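Local coordinates for putative uncharacterized protein (PDB 5T8V) that probably loads cohesin onto chromatin as the loader protein Scc2, this chain being its C-terminal, HEAT-repeat part, at residues Arg312-Ser317 and Trp421-Leu426. Sequence-based numbering, arbitrary orientation.
Sequences RLVQTS and WPAAEL
With its chain extended beyond CG, Q315 carries its amide from helix 305-315 across to the 421-426 segment, while CG1 of V314, anti to the backbone N (chi1 175°), is set against A423 and L426. The backbone N of A423 donates a hydrogen bond to OE1 of Q315, 3.0 Å long and with an N-H...O angle of 153°, the donor tilted from the plane of the amide carbonyl. OE1 also lies beside the ring of P422, and the two side chains cross at about a right angle. In this way a side-chain oxygen of one helix accepts a backbone N-H from the 421-426 segment, a polar link within a buried contact. With an alanine here instead of Q315, the N-H of A423 would probably lose this acceptor, and a gap would be likely to open against P422 and the methyl of A423. The contact belongs to the largely helical HEAT-repeat solenoid of Scc2, in which helix 305-315 packs on helix 423-440, about a hundred residues later in the chain. Apolar packing adjoins the bond, where V314 CG1 meets A423 CB at 3.6 Å and L426 CD2 at 3.9 Å. Further along, CG of R312 approaches CZ3 of the W421 indole at 3.5 Å, so it is the aliphatic part of the arginine that meets the ring; the guanidinium plane is turned 62° from the indole, and its NH1 makes a salt bridge with D259. Helix 527-550 covers the junction, with A527 against R312, S531 and A532 against Q315, and F535 against P422.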
ATOM      1  N   ARG A 312      34.311  12.468   9.662  1.00 15.39           N
ATOM      2  CA  ARG A 312      35.645  13.058   9.579  1.00 17.44           C
ATOM      3  C   ARG A 312      36.706  11.991   9.334  1.00 17.03           C
ATOM      4  O   ARG A 312      37.589  12.162   8.486  1.00 16.90           O
ATOM      5  CB  ARG A 312      35.958  13.834  10.857  1.00 18.82           C
ATOM      6  CG  ARG A 312      35.331  15.214  10.911  1.00 19.37           C
ATOM      7  CD  ARG A 312      36.008  16.082  11.959  1.00 19.75           C
ATOM      8  NE  ARG A 312      37.417  16.304  11.656  1.00 19.52           N
ATOM      9  CZ  ARG A 312      38.245  17.003  12.426  1.00 20.51           C
ATOM     10  NH1 ARG A 312      37.807  17.552  13.551  1.00 21.55           N
ATOM     11  NH2 ARG A 312      39.513  17.153  12.069  1.00 20.43           N
ATOM     12  N   LEU A 313      36.638  10.884  10.076  1.00 13.65           N
ATOM     13  CA  LEU A 313      37.575   9.788   9.858  1.00 13.77           C
ATOM     14  C   LEU A 313      37.477   9.263   8.434  1.00 13.56           C
ATOM     15  O   LEU A 313      38.491   8.895   7.829  1.00 13.61           O
ATOM     16  CB  LEU A 313      37.312   8.658  10.856  1.00 14.38           C
ATOM     17  CG  LEU A 313      37.480   8.973  12.344  1.00 14.83           C
ATOM     18  CD1 LEU A 313      37.310   7.704  13.166  1.00 22.95           C
ATOM     19  CD2 LEU A 313      38.825   9.615  12.624  1.00 14.76           C
ATOM     20  N   VAL A 314      36.264   9.220   7.881  1.00 13.47           N
ATOM     21  CA  VAL A 314      36.125   8.777   6.498  1.00 13.35           C
ATOM     22  C   VAL A 314      36.782   9.763   5.539  1.00 13.09           C
ATOM     23  O   VAL A 314      37.275   9.362   4.479  1.00 13.14           O
ATOM     24  CB  VAL A 314      34.643   8.557   6.150  1.00 13.45           C
ATOM     25  CG1 VAL A 314      34.481   8.215   4.666  1.00 13.38           C
ATOM     26  CG2 VAL A 314      34.058   7.456   7.015  1.00 13.94           C
ATOM     27  N   GLN A 315      36.807  11.056   5.877  1.00 14.53           N
ATOM     28  CA  GLN A 315      37.370  12.051   4.966  1.00 17.04           C
ATOM     29  C   GLN A 315      38.857  12.297   5.183  1.00 21.14           C
ATOM     30  O   GLN A 315      39.483  12.963   4.350  1.00 20.58           O
ATOM     31  CB  GLN A 315      36.634  13.393   5.079  1.00 16.59           C
ATOM     32  CG  GLN A 315      35.225  13.300   5.608  1.00 15.78           C
ATOM     33  CD  GLN A 315      34.369  14.494   5.249  1.00 14.44           C
ATOM     34  OE1 GLN A 315      33.190  14.349   4.925  1.00 13.72           O
ATOM     35  NE2 GLN A 315      34.947  15.686   5.333  1.00 14.44           N
ATOM     36  N   THR A 316      39.443  11.787   6.269  1.00 22.51           N
ATOM     37  CA  THR A 316      40.889  11.891   6.439  1.00 28.60           C
ATOM     38  C   THR A 316      41.658  11.063   5.420  1.00 31.11           C
ATOM     39  O   THR A 316      42.886  11.179   5.357  1.00 32.14           O
ATOM     40  CB  THR A 316      41.306  11.454   7.850  1.00 31.69           C
ATOM     41  OG1 THR A 316      40.804  10.138   8.124  1.00 31.52           O
ATOM     42  CG2 THR A 316      40.795  12.434   8.895  1.00 32.55           C
ATOM     43  N   SER A 317      40.968  10.240   4.625  1.00 59.69           N
ATOM     44  CA  SER A 317      41.642   9.367   3.668  1.00 65.61           C
ATOM     45  C   SER A 317      42.649  10.133   2.821  1.00 72.89           C
ATOM     46  O   SER A 317      43.768   9.659   2.590  1.00 73.77           O
ATOM     47  CB  SER A 317      40.604   8.687   2.778  1.00 63.92           C
ATOM     48  OG  SER A 317      39.645   8.006   3.567  1.00 63.06           O
ATOM     49  N   TRP A 421      30.590  17.825   4.290  1.00 21.74           N
ATOM     50  CA  TRP A 421      30.520  16.444   4.768  1.00 21.07           C
ATOM     51  C   TRP A 421      30.326  15.496   3.591  1.00 18.57           C
ATOM     52  O   TRP A 421      29.306  14.810   3.483  1.00 18.49           O
ATOM     53  CB  TRP A 421      29.395  16.301   5.790  1.00 22.09           C
ATOM     54  CG  TRP A 421      29.617  17.122   7.018  1.00 24.37           C
ATOM     55  CD1 TRP A 421      29.020  18.306   7.332  1.00 25.87           C
ATOM     56  CD2 TRP A 421      30.515  16.825   8.095  1.00 25.45           C
ATOM     57  NE1 TRP A 421      29.487  18.765   8.541  1.00 27.09           N
ATOM     58  CE2 TRP A 421      30.405  17.873   9.030  1.00 26.23           C
ATOM     59  CE3 TRP A 421      31.399  15.774   8.361  1.00 25.25           C
ATOM     60  CZ2 TRP A 421      31.143  17.901  10.211  1.00 26.36           C
ATOM     61  CZ3 TRP A 421      32.131  15.804   9.535  1.00 26.05           C
ATOM     62  CH2 TRP A 421      31.999  16.860  10.445  1.00 26.24           C
ATOM     63  N   PRO A 422      31.308  15.425   2.686  1.00  9.23           N
ATOM     64  CA  PRO A 422      31.175  14.529   1.526  1.00  8.65           C
ATOM     65  C   PRO A 422      31.160  13.049   1.876  1.00  8.48           C
ATOM     66  O   PRO A 422      30.837  12.234   1.002  1.00  8.20           O
ATOM     67  CB  PRO A 422      32.395  14.884   0.665  1.00  8.65           C
ATOM     68  CG  PRO A 422      33.363  15.507   1.601  1.00  9.15           C
ATOM     69  CD  PRO A 422      32.538  16.229   2.622  1.00  9.56           C
ATOM     70  N   ALA A 423      31.490  12.669   3.111  1.00 12.45           N
ATOM     71  CA  ALA A 423      31.439  11.265   3.496  1.00  9.86           C
ATOM     72  C   ALA A 423      30.021  10.765   3.729  1.00  9.95           C
ATOM     73  O   ALA A 423      29.819   9.549   3.830  1.00 11.95           O
ATOM     74  CB  ALA A 423      32.273  11.034   4.756  1.00 11.39           C
ATOM     75  N   ALA A 424      29.039  11.663   3.819  1.00  9.06           N
ATOM     76  CA  ALA A 424      27.654  11.233   3.970  1.00  9.60           C
ATOM     77  C   ALA A 424      27.212  10.395   2.779  1.00  9.67           C
ATOM     78  O   ALA A 424      26.608   9.329   2.944  1.00 10.97           O
ATOM     79  CB  ALA A 424      26.739  12.450   4.130  1.00 11.42           C
ATOM     80  N   GLU A 425      27.498  10.865   1.563  1.00  8.63           N
ATOM     81  CA  GLU A 425      27.091  10.121   0.379  1.00  8.51           C
ATOM     82  C   GLU A 425      27.820   8.791   0.281  1.00  8.95           C
ATOM     83  O   GLU A 425      27.279   7.837  -0.284  1.00 11.11           O
ATOM     84  CB  GLU A 425      27.333  10.954  -0.881  1.00  8.26           C
ATOM     85  CG  GLU A 425      26.936  10.259  -2.187  1.00  9.72           C
ATOM     86  CD  GLU A 425      28.005   9.320  -2.716  1.00 11.27           C
ATOM     87  OE1 GLU A 425      29.181   9.460  -2.312  1.00 13.51           O
ATOM     88  OE2 GLU A 425      27.669   8.433  -3.531  1.00 10.42           O
ATOM     89  N   LEU A 426      29.040   8.705   0.807  1.00  9.84           N
ATOM     90  CA  LEU A 426      29.794   7.458   0.724  1.00 12.01           C
ATOM     91  C   LEU A 426      29.265   6.432   1.720  1.00 10.53           C
ATOM     92  O   LEU A 426      29.023   5.269   1.363  1.00 10.77           O
ATOM     93  CB  LEU A 426      31.280   7.734   0.962  1.00  8.59           C
ATOM     94  CG  LEU A 426      32.215   6.523   0.960  1.00 10.65           C
ATOM     95  CD1 LEU A 426      32.043   5.688  -0.296  1.00  9.16           C
ATOM     96  CD2 LEU A 426      33.654   6.990   1.094  1.00  9.03           C
TER